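Local structure of mannan endo-1,6-alpha-mannosidase (Chaetomium thermophilum, 6RY0) at residues Gly131-Glu142 with Cys201-Tyr212; Ala264-Ala272 with Trp283-Ile294. The protein probably cleaves alpha-1,6-mannosidic linkages as a family 76 glycoside hydrolase or transglycosidase, consistent with a part in transferring GPI-anchored glycoproteins into the fungal cell wall. All blocks are in the same frame, centred on the assembly; numbering follows the deposited sequence.

How the contacts relate
Both contacts are buried helix pairs within the glycoside hydrolase family 76 region, their centres about 17 Å apart. Contact 1 lies nearer the middle of the chain, about 10 Å from its centre against about 15 Å for contact 2, and joins helices 127-142 and 196-213, which run nearly parallel. Contact 2 joins the nearly antiparallel neighbours 261-278 and 281-298. The chemistry differs accordingly: an arginine held between two carboxylates lies in the first interface, whereas aliphatic groups and one indole make the second, while the charged side chains of 283-294, among them Lys284, Asp285 and Asp288, lie off the interface. Asp204 OD1 to His269 ND1, 2.6 Å and probably a hydrogen bond, joins the two.

Contact 1: residues Gly131-Glu142 with Cys201-Tyr212; sequences GFWGMSAMLAAE and CFFDLGARLARY
A buried salt-bridge network, Glu142-Arg208-Asp204, lies in the seam between helices 127-142 and 196-213. Arg208 grips Glu142 side-on: NE reaches the syn lone pair of OE2 at 2.9 Å with a nearly straight N-H...O angle of 173°, while NH2 meets OE1 at 2.8 Å, on the syn side but out of the carboxylate plane. The third nitrogen, NH1, turns back to Asp204 OD2 at 2.8 Å, one turn earlier on its own helix; Asp204 OD1 is taken by His269 of helix 261-278. Bending at chi3 (71°) swings the guanidinium round to serve both acids. Met138 covers one of its faces, CG lying 3.6 Å from Arg208 NE, and a water bridges Glu142 OE2 to the Arg208 carbonyl. With an alanine in place of Arg208, both carboxylates would probably be left buried without their shared positive mate. The short helix segments run at 21° with axes 9.6 Å apart, and the near-parallel course is consistent with two helices of the (alpha/alpha)6 barrel of family 76. The packing is knobs-into-holes: Met135, Met138, Leu205 and Arg208 each sit among four residues opposite. Bent at chi2 and chi3, Met138 sets SD 3.6 Å from Leu209 CD2 and carries CE to the CB of Tyr212. At the other end Gly131 lets the backbones approach to 5.4 Å between its CA and that of Cys201, whose SG touches Met135 SD and lies oblique to the Phe132 ring.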
loop_
_atom_site.group_PDB
_atom_site.type_symbol
_atom_site.label_atom_id
_atom_site.label_comp_id
_atom_site.label_asym_id
_atom_site.label_seq_id
_atom_site.Cartn_x
_atom_site.Cartn_y
_atom_site.Cartn_z
ATOM N N GLY A 131 -5.467 3.392 6.728
ATOM C CA GLY A 131 -4.755 4.056 5.667
ATOM C C GLY A 131 -4.673 3.252 4.407
ATOM O O GLY A 131 -4.839 3.826 3.332
ATOM N N PHE A 132 -4.414 1.950 4.509
ATOM C CA PHE A 132 -4.327 1.139 3.289
ATOM C C PHE A 132 -5.647 1.105 2.535
ATOM O O PHE A 132 -5.652 1.135 1.305
ATOM C CB PHE A 132 -3.814 -0.259 3.589
ATOM C CG PHE A 132 -2.344 -0.376 3.475
ATOM C CD1 PHE A 132 -1.763 -0.689 2.277
ATOM C CD2 PHE A 132 -1.517 -0.139 4.568
ATOM C CE1 PHE A 132 -0.368 -0.762 2.147
ATOM C CE2 PHE A 132 -0.141 -0.193 4.423
ATOM C CZ PHE A 132 0.401 -0.504 3.195
ATOM N N TRP A 133 -6.778 1.039 3.245
ATOM C CA TRP A 133 -8.075 1.134 2.577
ATOM C C TRP A 133 -8.253 2.496 1.940
ATOM O O TRP A 133 -8.722 2.600 0.812
ATOM C CB TRP A 133 -9.210 0.834 3.560
ATOM C CG TRP A 133 -9.365 -0.617 3.885
ATOM C CD1 TRP A 133 -8.888 -1.287 4.951
ATOM C CD2 TRP A 133 -10.080 -1.579 3.093
ATOM N NE1 TRP A 133 -9.264 -2.622 4.878
ATOM C CE2 TRP A 133 -10.018 -2.812 3.754
ATOM C CE3 TRP A 133 -10.760 -1.504 1.881
ATOM C CZ2 TRP A 133 -10.620 -3.967 3.233
ATOM C CZ3 TRP A 133 -11.362 -2.644 1.372
ATOM C CH2 TRP A 133 -11.291 -3.853 2.049
ATOM N N GLY A 134 -7.896 3.568 2.645
ATOM C CA GLY A 134 -7.956 4.895 2.065
ATOM C C GLY A 134 -7.108 5.032 0.823
ATOM O O GLY A 134 -7.525 5.681 -0.147
ATOM N N MET A 135 -5.915 4.436 0.841
ATOM C CA MET A 135 -5.036 4.460 -0.322
ATOM C C MET A 135 -5.629 3.711 -1.508
ATOM O O MET A 135 -5.454 4.138 -2.645
ATOM C CB MET A 135 -3.672 3.911 0.082
ATOM C CG MET A 135 -2.906 4.899 0.953
ATOM S SD MET A 135 -1.645 4.117 1.987
ATOM C CE MET A 135 -0.661 3.377 0.710
ATOM N N SER A 136 -6.316 2.593 -1.256
ATOM C CA SER A 136 -6.989 1.908 -2.353
ATOM C C SER A 136 -8.120 2.755 -2.942
ATOM O O SER A 136 -8.302 2.752 -4.157
ATOM C CB SER A 136 -7.501 0.561 -1.875
ATOM O OG SER A 136 -6.397 -0.290 -1.656
ATOM N N ALA A 137 -8.848 3.497 -2.111
ATOM C CA ALA A 137 -9.867 4.394 -2.627
ATOM C C ALA A 137 -9.230 5.547 -3.431
ATOM O O ALA A 137 -9.725 5.924 -4.498
ATOM C CB ALA A 137 -10.713 4.949 -1.482
ATOM N N MET A 138 -8.128 6.093 -2.918
ATOM C CA MET A 138 -7.398 7.135 -3.640
ATOM C C MET A 138 -6.957 6.633 -5.009
ATOM O O MET A 138 -7.088 7.322 -6.018
ATOM C CB MET A 138 -6.200 7.584 -2.811
ATOM C CG MET A 138 -5.471 8.796 -3.324
ATOM S SD MET A 138 -6.389 10.329 -3.226
ATOM C CE MET A 138 -6.759 10.676 -4.944
ATOM N N LEU A 139 -6.445 5.400 -5.040
ATOM C CA LEU A 139 -5.982 4.772 -6.284
ATOM C C LEU A 139 -7.159 4.600 -7.251
ATOM O O LEU A 139 -7.009 4.813 -8.450
ATOM C CB LEU A 139 -5.360 3.404 -5.957
ATOM C CG LEU A 139 -4.707 2.726 -7.148
ATOM C CD1 LEU A 139 -3.494 3.513 -7.669
ATOM C CD2 LEU A 139 -4.284 1.321 -6.751
ATOM N N ALA A 140 -8.327 4.214 -6.742
ATOM C CA ALA A 140 -9.500 4.095 -7.595
ATOM C C ALA A 140 -9.843 5.432 -8.242
ATOM O O ALA A 140 -10.150 5.494 -9.423
ATOM C CB ALA A 140 -10.657 3.520 -6.786
ATOM N N ALA A 141 -9.760 6.532 -7.485
ATOM C CA ALA A 141 -9.999 7.863 -8.076
ATOM C C ALA A 141 -8.920 8.192 -9.124
ATOM O O ALA A 141 -9.219 8.651 -10.228
ATOM C CB ALA A 141 -10.070 8.937 -6.996
ATOM N N GLU A 142 -7.654 7.959 -8.781
ATOM C CA GLU A 142 -6.553 8.241 -9.706
ATOM C C GLU A 142 -6.623 7.445 -10.983
ATOM O O GLU A 142 -6.194 7.910 -12.047
ATOM C CB GLU A 142 -5.214 7.925 -9.007
ATOM C CG GLU A 142 -4.854 8.897 -7.899
ATOM C CD GLU A 142 -3.803 8.371 -6.944
ATOM O OE1 GLU A 142 -3.484 7.160 -6.989
ATOM O OE2 GLU A 142 -3.310 9.176 -6.098
ATOM N N CYS A 201 1.399 6.384 5.632
ATOM C CA CYS A 201 0.091 6.302 4.978
ATOM C C CYS A 201 -0.577 7.673 4.971
ATOM O O CYS A 201 -1.148 8.095 3.957
ATOM C CB CYS A 201 -0.813 5.287 5.690
ATOM S SG CYS A 201 -0.348 3.551 5.504
ATOM N N PHE A 202 -0.555 8.360 6.104
ATOM C CA PHE A 202 -1.178 9.681 6.185
ATOM C C PHE A 202 -0.487 10.691 5.271
ATOM O O PHE A 202 -1.131 11.478 4.582
ATOM C CB PHE A 202 -1.223 10.103 7.656
ATOM C CG PHE A 202 -1.820 11.461 7.911
ATOM C CD1 PHE A 202 -3.079 11.804 7.466
ATOM C CD2 PHE A 202 -1.127 12.397 8.642
ATOM C CE1 PHE A 202 -3.636 13.038 7.744
ATOM C CE2 PHE A 202 -1.697 13.635 8.917
ATOM C CZ PHE A 202 -2.918 13.966 8.457
ATOM N N PHE A 203 0.857 10.641 5.241
ATOM C CA PHE A 203 1.656 11.454 4.350
ATOM C C PHE A 203 1.279 11.197 2.894
ATOM O O PHE A 203 1.033 12.118 2.125
ATOM C CB PHE A 203 3.132 11.136 4.586
ATOM C CG PHE A 203 4.048 11.674 3.522
ATOM C CD1 PHE A 203 4.167 13.040 3.307
ATOM C CD2 PHE A 203 4.790 10.827 2.720
ATOM C CE1 PHE A 203 4.970 13.536 2.305
ATOM C CE2 PHE A 203 5.620 11.307 1.719
ATOM C CZ PHE A 203 5.699 12.664 1.511
ATOM N N ASP A 204 1.300 9.918 2.504
ATOM C CA ASP A 204 1.024 9.566 1.120
ATOM C C ASP A 204 -0.375 10.005 0.707
ATOM O O ASP A 204 -0.573 10.546 -0.375
ATOM C CB ASP A 204 1.167 8.023 0.982
ATOM C CG ASP A 204 1.079 7.560 -0.444
ATOM O OD1 ASP A 204 2.016 7.934 -1.210
ATOM O OD2 ASP A 204 0.139 6.797 -0.778
ATOM N N LEU A 205 -1.371 9.777 1.564
ATOM C CA LEU A 205 -2.738 10.232 1.271
ATOM C C LEU A 205 -2.801 11.719 1.108
ATOM O O LEU A 205 -3.486 12.224 0.213
ATOM C CB LEU A 205 -3.727 9.844 2.376
ATOM C CG LEU A 205 -4.162 8.392 2.298
ATOM C CD1 LEU A 205 -4.937 7.982 3.521
ATOM C CD2 LEU A 205 -4.994 8.094 1.049
ATOM N N GLY A 206 -2.142 12.458 1.996
ATOM C CA GLY A 206 -2.145 13.911 1.877
ATOM C C GLY A 206 -1.529 14.397 0.577
ATOM O O GLY A 206 -2.070 15.267 -0.106
ATOM N N ALA A 207 -0.396 13.817 0.214
ATOM C CA ALA A 207 0.289 14.219 -1.015
ATOM C C ALA A 207 -0.587 13.936 -2.241
ATOM O O ALA A 207 -0.675 14.729 -3.170
ATOM C CB ALA A 207 1.601 13.504 -1.103
ATOM N N ARG A 208 -1.218 12.775 -2.236
ATOM C CA ARG A 208 -2.058 12.358 -3.355
ATOM C C ARG A 208 -3.346 13.157 -3.419
ATOM O O ARG A 208 -3.809 13.530 -4.509
ATOM C CB ARG A 208 -2.342 10.855 -3.267
ATOM C CG ARG A 208 -1.069 10.059 -3.483
ATOM C CD ARG A 208 -1.177 8.625 -3.052
ATOM N NE ARG A 208 -2.020 7.848 -3.931
ATOM C CZ ARG A 208 -2.292 6.567 -3.717
ATOM N NH1 ARG A 208 -1.817 5.918 -2.643
ATOM N NH2 ARG A 208 -3.057 5.909 -4.576
ATOM N N LEU A 209 -3.939 13.463 -2.275
ATOM C CA LEU A 209 -5.131 14.313 -2.266
ATOM C C LEU A 209 -4.795 15.704 -2.739
ATOM O O LEU A 209 -5.595 16.328 -3.447
ATOM C CB LEU A 209 -5.796 14.296 -0.887
ATOM C CG LEU A 209 -6.576 13.017 -0.595
ATOM C CD1 LEU A 209 -6.849 12.861 0.910
ATOM C CD2 LEU A 209 -7.883 12.981 -1.388
ATOM N N ALA A 210 -3.636 16.218 -2.354
ATOM C CA ALA A 210 -3.200 17.523 -2.869
ATOM C C ALA A 210 -3.126 17.520 -4.385
ATOM O O ALA A 210 -3.656 18.401 -5.050
ATOM C CB ALA A 210 -1.849 17.902 -2.296
ATOM N N ARG A 211 -2.454 16.516 -4.946
ATOM C CA ARG A 211 -2.307 16.499 -6.396
ATOM C C ARG A 211 -3.674 16.378 -7.094
ATOM O O ARG A 211 -3.922 17.008 -8.120
ATOM C CB ARG A 211 -1.364 15.391 -6.853
ATOM C CG ARG A 211 -1.068 15.475 -8.344
ATOM C CD ARG A 211 -0.167 14.378 -8.826
ATOM N NE ARG A 211 0.159 14.501 -10.239
ATOM C CZ ARG A 211 -0.459 13.865 -11.229
ATOM N NH1 ARG A 211 -1.490 13.079 -11.008
ATOM N NH2 ARG A 211 -0.001 13.988 -12.480
ATOM N N TYR A 212 -4.530 15.522 -6.567
ATOM C CA TYR A 212 -5.787 15.272 -7.253
ATOM C C TYR A 212 -6.695 16.499 -7.185
ATOM O O TYR A 212 -7.291 16.908 -8.173
ATOM C CB TYR A 212 -6.498 14.058 -6.641
ATOM C CG TYR A 212 -7.718 13.618 -7.421
ATOM C CD1 TYR A 212 -8.935 14.261 -7.293
ATOM C CD2 TYR A 212 -7.641 12.554 -8.311
ATOM C CE1 TYR A 212 -10.032 13.890 -8.045
ATOM C CE2 TYR A 212 -8.756 12.158 -9.065
ATOM C CZ TYR A 212 -9.947 12.842 -8.927
ATOM O OH TYR A 212 -11.045 12.470 -9.673
HETATM O O HOH W 1 -3.358 11.838 -6.641
#

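Contact 2: residues Ala264-Ala272 with Trp283-Ile294; sequences AALLLHGAA and WKDRVDNLLTGI
The Trp283 indole meets Ala271 obliquely, its CE3 lying 4.0 Å from both CA and CB of that alanine. Over one face of the indole, offset toward the rim, lies Arg286 NH1 from the next turn of the same helix, 3.4 Å above the plane; conversely, Trp283 CZ3 lies at the edge of the Arg286 guanidinium, in its plane. Outside the pair, Phe226 meets the indole edge-to-face and Glu223 accepts from Trp283 NE1. Beyond the ring the interface is aliphatic. Val287 points CG2 at the backbone between Ala271 and Ala272, 3.5 Å from Ala272 N, with the Ala271 methyl beside it. Leu268 is the knob, set among Val287, Leu290, Leu291 and Ile294. Its CG stands opposite the backbone N (chi1 173°), and the two methyls diverge: CD1 reaches the Val287 carbonyl O at 3.4 Å, whereas CD2 packs on Ile294 CD1 at 3.8 Å. Leu290 CD1 comes over the Leu267 carbonyl, and Ile294 closes the far end, CG1 lying 3.6 Å from Ala264 CB. Over these short segments the axes approach to 8.7 Å at 157°, and only two residues separate the end of helix 261-278 from the start of helix 281-298, so the chain turns back sharply. Such an antiparallel helical hairpin, closely packed through alanines, is consistent with consecutive helices of the (alpha/alpha)6 barrel fold known for family 76.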
loop_
_atom_site.group_PDB
_atom_site.type_symbol
_atom_site.label_atom_id
_atom_site.label_comp_id
_atom_site.label_asym_id
_atom_site.label_seq_id
_atom_site.Cartn_x
_atom_site.Cartn_y
_atom_site.Cartn_z
ATOM N N ALA A 264 10.059 2.650 3.304
ATOM C CA ALA A 264 10.819 3.536 2.424
ATOM C C ALA A 264 10.073 3.753 1.120
ATOM O O ALA A 264 10.041 4.872 0.600
ATOM C CB ALA A 264 12.228 2.994 2.172
ATOM N N ALA A 265 9.489 2.706 0.550
ATOM C CA ALA A 265 8.828 2.865 -0.735
ATOM C C ALA A 265 7.599 3.769 -0.632
ATOM O O ALA A 265 7.326 4.524 -1.576
ATOM C CB ALA A 265 8.430 1.507 -1.329
ATOM N N LEU A 266 6.846 3.714 0.464
ATOM C CA LEU A 266 5.684 4.566 0.594
ATOM C C LEU A 266 6.112 6.023 0.728
ATOM O O LEU A 266 5.471 6.917 0.187
ATOM C CB LEU A 266 4.811 4.118 1.776
ATOM C CG LEU A 266 3.450 4.815 1.858
ATOM C CD1 LEU A 266 2.707 4.805 0.539
ATOM C CD2 LEU A 266 2.622 4.128 2.919
ATOM N N LEU A 267 7.181 6.292 1.482
ATOM C CA LEU A 267 7.688 7.648 1.564
ATOM C C LEU A 267 8.180 8.133 0.205
ATOM O O LEU A 267 7.954 9.294 -0.151
ATOM C CB LEU A 267 8.772 7.775 2.611
ATOM C CG LEU A 267 8.315 7.545 4.058
ATOM C CD1 LEU A 267 9.462 7.797 5.008
ATOM C CD2 LEU A 267 7.131 8.378 4.419
ATOM N N LEU A 268 8.864 7.286 -0.562
ATOM C CA LEU A 268 9.249 7.657 -1.923
ATOM C C LEU A 268 8.023 8.034 -2.758
ATOM O O LEU A 268 8.037 9.030 -3.464
ATOM C CB LEU A 268 10.023 6.498 -2.572
ATOM C CG LEU A 268 10.342 6.704 -4.053
ATOM C CD1 LEU A 268 11.317 7.851 -4.286
ATOM C CD2 LEU A 268 10.881 5.434 -4.665
ATOM N N HIS A 269 6.992 7.203 -2.690
ATOM C CA HIS A 269 5.757 7.439 -3.442
ATOM C C HIS A 269 5.169 8.799 -3.065
ATOM O O HIS A 269 4.894 9.609 -3.957
ATOM C CB HIS A 269 4.825 6.273 -3.127
ATOM C CG HIS A 269 3.563 6.190 -3.919
ATOM N ND1 HIS A 269 2.349 6.607 -3.423
ATOM C CD2 HIS A 269 3.308 5.593 -5.106
ATOM C CE1 HIS A 269 1.408 6.249 -4.274
ATOM N NE2 HIS A 269 1.951 5.631 -5.301
ATOM N N GLY A 270 4.982 9.060 -1.781
ATOM C CA GLY A 270 4.405 10.332 -1.408
ATOM C C GLY A 270 5.281 11.493 -1.772
ATOM O O GLY A 270 4.788 12.558 -2.181
ATOM N N ALA A 271 6.603 11.340 -1.620
ATOM C CA ALA A 271 7.528 12.415 -1.979
ATOM C C ALA A 271 7.441 12.717 -3.478
ATOM O O ALA A 271 7.568 13.880 -3.876
ATOM C CB ALA A 271 8.941 12.044 -1.575
ATOM N N ALA A 272 7.242 11.693 -4.309
ATOM C CA ALA A 272 7.100 11.903 -5.728
ATOM C C ALA A 272 5.837 12.707 -6.040
ATOM O O ALA A 272 5.868 13.604 -6.871
ATOM C CB ALA A 272 7.091 10.565 -6.460
ATOM N N TRP A 283 11.690 18.596 -2.620
ATOM C CA TRP A 283 11.018 17.331 -2.835
ATOM C C TRP A 283 11.722 16.470 -3.859
ATOM O O TRP A 283 11.727 15.249 -3.711
ATOM C CB TRP A 283 9.528 17.522 -3.166
ATOM C CG TRP A 283 8.745 17.935 -1.962
ATOM C CD1 TRP A 283 8.138 19.143 -1.732
ATOM C CD2 TRP A 283 8.478 17.141 -0.806
ATOM N NE1 TRP A 283 7.538 19.156 -0.508
ATOM C CE2 TRP A 283 7.724 17.931 0.084
ATOM C CE3 TRP A 283 8.795 15.831 -0.444
ATOM C CZ2 TRP A 283 7.290 17.439 1.321
ATOM C CZ3 TRP A 283 8.358 15.366 0.777
ATOM C CH2 TRP A 283 7.644 16.168 1.650
ATOM N N LYS A 284 12.294 17.059 -4.897
ATOM C CA LYS A 284 13.119 16.281 -5.811
ATOM C C LYS A 284 14.276 15.644 -5.065
ATOM O O LYS A 284 14.593 14.475 -5.274
ATOM C CB LYS A 284 13.645 17.121 -6.976
ATOM C CG LYS A 284 14.335 16.247 -8.018
ATOM C CD LYS A 284 14.833 17.021 -9.202
ATOM C CE LYS A 284 15.554 16.126 -10.200
ATOM N NZ LYS A 284 16.793 15.522 -9.639
ATOM N N ASP A 285 14.922 16.415 -4.200
ATOM C CA ASP A 285 16.045 15.903 -3.428
ATOM C C ASP A 285 15.624 14.753 -2.545
ATOM O O ASP A 285 16.352 13.760 -2.402
ATOM C CB ASP A 285 16.665 16.995 -2.544
ATOM C CG ASP A 285 17.314 18.109 -3.306
ATOM O OD1 ASP A 285 17.627 17.936 -4.497
ATOM O OD2 ASP A 285 17.570 19.157 -2.685
ATOM N N ARG A 286 14.442 14.872 -1.936
ATOM C CA ARG A 286 13.925 13.818 -1.065
ATOM C C ARG A 286 13.597 12.557 -1.870
ATOM O O ARG A 286 13.913 11.453 -1.436
ATOM C CB ARG A 286 12.711 14.328 -0.277
ATOM C CG ARG A 286 13.087 15.367 0.759
ATOM C CD ARG A 286 11.916 16.186 1.233
ATOM N NE ARG A 286 12.405 17.272 2.060
ATOM C CZ ARG A 286 11.654 18.019 2.832
ATOM N NH1 ARG A 286 10.346 17.815 2.902
ATOM N NH2 ARG A 286 12.236 18.994 3.532
ATOM N N VAL A 287 12.974 12.713 -3.049
ATOM C CA VAL A 287 12.769 11.584 -3.944
ATOM C C VAL A 287 14.091 10.907 -4.238
ATOM O O VAL A 287 14.224 9.680 -4.127
ATOM C CB VAL A 287 12.093 12.062 -5.249
ATOM C CG1 VAL A 287 12.199 11.021 -6.371
ATOM C CG2 VAL A 287 10.628 12.428 -5.006
ATOM N N ASP A 288 15.083 11.694 -4.628
ATOM C CA ASP A 288 16.351 11.113 -5.064
ATOM C C ASP A 288 17.054 10.399 -3.911
ATOM O O ASP A 288 17.607 9.318 -4.101
ATOM C CB ASP A 288 17.236 12.212 -5.643
ATOM C CG ASP A 288 16.703 12.771 -6.952
ATOM O OD1 ASP A 288 15.840 12.124 -7.578
ATOM O OD2 ASP A 288 17.208 13.842 -7.355
ATOM N N ASN A 289 17.038 10.992 -2.722
ATOM C CA ASN A 289 17.667 10.379 -1.557
ATOM C C ASN A 289 16.952 9.112 -1.118
ATOM O O ASN A 289 17.606 8.108 -0.829
ATOM C CB ASN A 289 17.750 11.381 -0.411
ATOM C CG ASN A 289 18.888 12.373 -0.572
ATOM O OD1 ASN A 289 19.928 12.042 -1.109
ATOM N ND2 ASN A 289 18.700 13.570 -0.079
ATOM N N LEU A 290 15.619 9.149 -1.060
ATOM C CA LEU A 290 14.882 7.960 -0.701
ATOM C C LEU A 290 15.135 6.851 -1.722
ATOM O O LEU A 290 15.308 5.686 -1.349
ATOM C CB LEU A 290 13.386 8.247 -0.613
ATOM C CG LEU A 290 12.982 9.045 0.628
ATOM C CD1 LEU A 290 11.608 9.665 0.442
ATOM C CD2 LEU A 290 13.020 8.194 1.905
ATOM N N LEU A 291 15.139 7.189 -2.999
ATOM C CA LEU A 291 15.363 6.205 -4.057
ATOM C C LEU A 291 16.756 5.597 -3.959
ATOM O O LEU A 291 16.932 4.381 -4.080
ATOM C CB LEU A 291 15.140 6.858 -5.404
ATOM C CG LEU A 291 15.337 5.960 -6.629
ATOM C CD1 LEU A 291 14.539 4.655 -6.547
ATOM C CD2 LEU A 291 15.012 6.729 -7.896
ATOM N N THR A 292 17.770 6.430 -3.743
ATOM C CA THR A 292 19.121 5.915 -3.563
ATOM C C THR A 292 19.149 4.885 -2.439
ATOM O O THR A 292 19.720 3.803 -2.579
ATOM C CB THR A 292 20.107 7.050 -3.296
ATOM O OG1 THR A 292 20.138 7.884 -4.458
ATOM C CG2 THR A 292 21.502 6.578 -2.967
ATOM N N GLY A 293 18.519 5.216 -1.320
ATOM C CA GLY A 293 18.485 4.301 -0.203
ATOM C C GLY A 293 17.786 2.990 -0.539
ATOM O O GLY A 293 18.274 1.913 -0.156
ATOM N N ILE A 294 16.655 3.065 -1.221
ATOM C CA ILE A 294 15.912 1.856 -1.556
ATOM C C ILE A 294 16.707 0.934 -2.456
ATOM O O ILE A 294 16.752 -0.290 -2.247
ATOM C CB ILE A 294 14.580 2.247 -2.195
ATOM C CG1 ILE A 294 13.631 2.820 -1.159
ATOM C CG2 ILE A 294 13.947 1.085 -2.944
ATOM C CD1 ILE A 294 12.487 3.642 -1.745
#